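Local coordinates for protein LpxE (Aquifex aeolicus, PDB 6EBU) that is a membrane-embedded phosphatase of the PAP2 superfamily that probably removes the 1-phosphate group from lipid A, at residues 62-67 and 113-118. The protein carries 1 engineered substitution. Numbering follows the deposited sequence.
Sequences KPLILA and AFTIAT
The methyl of Ala-67 meets the methyl branch of Thr-115, CB to CG2 at 3.4 Å, and the small size of these two side chains allows the backbones of the helices to approach, with the CA atoms of Ala-67 and Thr-115 6.6 Å apart. Both side chains leave their backbones toward the opposing helix. The rotamer of Thr-115, with CG2 anti to the backbone N, sends this methyl toward Ala-67, while OG1, beside the backbone N, turns back to donate a hydrogen bond to Ala-111 O. Thr-115 CG2 also passes 3.8 Å from Ala-67 C. Leu-64, one turn earlier, adds the second apolar contact. Its CG is likewise anti to the backbone N (chi1 -179°), which carries CD1 across to lie over the backbone of the other helix, 4.0 Å from the CA of Ile-116. Leu-64 CD1 comes within 4.3 Å of Ile-116 CG1, so it rests against the base of that side chain.

No hydrogen bond spans the interface; the hydroxyl of Thr-115 is satisfied within its own helix.

The segments run nearly antiparallel at 157°, their axes 9.8 Å apart, joining helices 61-82 and 108-121 in a buried contact within the helical bundle of this PAP2-family protein; 62-67 overlaps a predicted transmembrane helix. Val-119, one turn beyond Thr-115, packs on Pro-63, Leu-64 and Ala-67. Leu-64 also packs on Leu-49, Leu-50 and Leu-53 of helix 46-56, Ile-116 reaches Tyr-135 of helix 126-145, and Ser-168 of helix 151-170 touches Ala-67 and hydrogen-bonds through OG to Pro-63 O.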
ATOM      1  N   LYS A  62       5.217 -16.055  12.025  1.00 43.63           N
ATOM      2  CA  LYS A  62       4.218 -16.864  11.328  1.00 43.46           C
ATOM      3  C   LYS A  62       2.978 -16.066  10.943  1.00 39.16           C
ATOM      4  O   LYS A  62       2.536 -16.182   9.786  1.00 41.68           O
ATOM      5  CB  LYS A  62       3.859 -18.089  12.178  1.00 50.81           C
ATOM      6  N   PRO A  63       2.368 -15.257  11.823  1.00 38.92           N
ATOM      7  CA  PRO A  63       1.221 -14.451  11.371  1.00 35.76           C
ATOM      8  C   PRO A  63       1.547 -13.529  10.210  1.00 43.30           C
ATOM      9  O   PRO A  63       0.735 -13.392   9.287  1.00 45.12           O
ATOM     10  CB  PRO A  63       0.833 -13.661  12.628  1.00 44.03           C
ATOM     11  CG  PRO A  63       1.317 -14.490  13.749  1.00 43.65           C
ATOM     12  CD  PRO A  63       2.593 -15.105  13.272  1.00 38.84           C
ATOM     13  N   LEU A  64       2.721 -12.892  10.224  1.00 44.11           N
ATOM     14  CA  LEU A  64       3.060 -11.974   9.142  1.00 38.67           C
ATOM     15  C   LEU A  64       3.283 -12.720   7.833  1.00 38.21           C
ATOM     16  O   LEU A  64       2.840 -12.264   6.772  1.00 41.85           O
ATOM     17  CB  LEU A  64       4.294 -11.150   9.506  1.00 38.24           C
ATOM     18  CG  LEU A  64       4.681 -10.139   8.422  1.00 45.42           C
ATOM     19  CD1 LEU A  64       3.573  -9.107   8.221  1.00 27.22           C
ATOM     20  CD2 LEU A  64       6.002  -9.466   8.747  1.00 37.17           C
ATOM     21  N   ILE A  65       3.967 -13.866   7.885  1.00 34.15           N
ATOM     22  CA  ILE A  65       4.203 -14.640   6.668  1.00 33.99           C
ATOM     23  C   ILE A  65       2.884 -15.095   6.057  1.00 37.59           C
ATOM     24  O   ILE A  65       2.682 -15.004   4.840  1.00 41.03           O
ATOM     25  CB  ILE A  65       5.135 -15.830   6.958  1.00 51.78           C
ATOM     26  CG1 ILE A  65       6.548 -15.338   7.280  1.00 43.82           C
ATOM     27  CG2 ILE A  65       5.166 -16.789   5.774  1.00 41.15           C
ATOM     28  CD1 ILE A  65       7.515 -16.450   7.613  1.00 48.50           C
ATOM     29  N   LEU A  66       1.958 -15.578   6.889  1.00 41.05           N
ATOM     30  CA  LEU A  66       0.677 -16.032   6.357  1.00 40.17           C
ATOM     31  C   LEU A  66      -0.155 -14.860   5.848  1.00 38.03           C
ATOM     32  O   LEU A  66      -0.851 -14.979   4.834  1.00 39.65           O
ATOM     33  CB  LEU A  66      -0.078 -16.827   7.424  1.00 40.53           C
ATOM     34  CG  LEU A  66      -1.606 -16.868   7.366  1.00 51.47           C
ATOM     35  CD1 LEU A  66      -2.065 -17.724   6.192  1.00 48.34           C
ATOM     36  CD2 LEU A  66      -2.174 -17.413   8.673  1.00 55.19           C
ATOM     37  N   ALA A  67      -0.082 -13.713   6.523  1.00 34.24           N
ATOM     38  CA  ALA A  67      -0.841 -12.549   6.078  1.00 36.86           C
ATOM     39  C   ALA A  67      -0.301 -12.004   4.764  1.00 40.35           C
ATOM     40  O   ALA A  67      -1.077 -11.636   3.874  1.00 43.24           O
ATOM     41  CB  ALA A  67      -0.825 -11.469   7.159  1.00 36.08           C
ATOM     42  N   ALA A 113       1.841  -2.796   3.266  1.00 29.29           N
ATOM     43  CA  ALA A 113       2.122  -1.892   4.376  1.00 34.53           C
ATOM     44  C   ALA A 113       1.056  -1.996   5.459  1.00 30.07           C
ATOM     45  O   ALA A 113       1.373  -2.001   6.654  1.00 36.81           O
ATOM     46  CB  ALA A 113       2.240  -0.455   3.866  1.00 28.87           C
ATOM     47  N   PHE A 114      -0.215  -2.089   5.065  1.00 34.47           N
ATOM     48  CA  PHE A 114      -1.275  -2.258   6.053  1.00 37.15           C
ATOM     49  C   PHE A 114      -1.295  -3.670   6.623  1.00 36.93           C
ATOM     50  O   PHE A 114      -1.742  -3.867   7.758  1.00 41.06           O
ATOM     51  CB  PHE A 114      -2.633  -1.904   5.442  1.00 41.96           C
ATOM     52  CG  PHE A 114      -2.956  -0.438   5.512  1.00 38.16           C
ATOM     53  CD1 PHE A 114      -2.507   0.430   4.528  1.00 28.26           C
ATOM     54  CD2 PHE A 114      -3.685   0.076   6.571  1.00 36.68           C
ATOM     55  CE1 PHE A 114      -2.792   1.784   4.595  1.00 40.99           C
ATOM     56  CE2 PHE A 114      -3.975   1.429   6.643  1.00 36.27           C
ATOM     57  CZ  PHE A 114      -3.527   2.283   5.654  1.00 35.34           C
ATOM     58  N   THR A 115      -0.813  -4.655   5.863  1.00 35.60           N
ATOM     59  CA  THR A 115      -0.628  -5.993   6.415  1.00 36.23           C
ATOM     60  C   THR A 115       0.446  -5.988   7.494  1.00 33.13           C
ATOM     61  O   THR A 115       0.274  -6.582   8.566  1.00 39.63           O
ATOM     62  CB  THR A 115      -0.254  -6.974   5.304  1.00 40.87           C
ATOM     63  OG1 THR A 115      -1.246  -6.940   4.273  1.00 41.96           O
ATOM     64  CG2 THR A 115      -0.154  -8.371   5.854  1.00 35.42           C
ATOM     65  N   ILE A 116       1.569  -5.325   7.219  1.00 37.78           N
ATOM     66  CA  ILE A 116       2.629  -5.193   8.213  1.00 34.17           C
ATOM     67  C   ILE A 116       2.106  -4.472   9.449  1.00 35.16           C
ATOM     68  O   ILE A 116       2.295  -4.929  10.584  1.00 34.71           O
ATOM     69  CB  ILE A 116       3.839  -4.464   7.601  1.00 36.20           C
ATOM     70  CG1 ILE A 116       4.478  -5.321   6.507  1.00 29.53           C
ATOM     71  CG2 ILE A 116       4.849  -4.093   8.680  1.00 30.89           C
ATOM     72  CD1 ILE A 116       5.512  -4.589   5.676  1.00 25.44           C
ATOM     73  N   ALA A 117       1.425  -3.342   9.245  1.00 30.26           N
ATOM     74  CA  ALA A 117       0.960  -2.549  10.378  1.00 35.77           C
ATOM     75  C   ALA A 117      -0.094  -3.293  11.190  1.00 33.31           C
ATOM     76  O   ALA A 117      -0.129  -3.175  12.419  1.00 40.37           O
ATOM     77  CB  ALA A 117       0.417  -1.204   9.893  1.00 30.68           C
ATOM     78  N   THR A 118      -0.960  -4.063  10.530  1.00 34.05           N
ATOM     79  CA  THR A 118      -2.009  -4.778  11.254  1.00 33.55           C
ATOM     80  C   THR A 118      -1.424  -5.890  12.119  1.00 36.92           C
ATOM     81  O   THR A 118      -1.771  -6.018  13.300  1.00 41.03           O
ATOM     82  CB  THR A 118      -3.037  -5.342  10.269  1.00 40.85           C
ATOM     83  OG1 THR A 118      -3.712  -4.264   9.608  1.00 35.92           O
ATOM     84  CG2 THR A 118      -4.059  -6.206  10.987  1.00 35.57           C
TER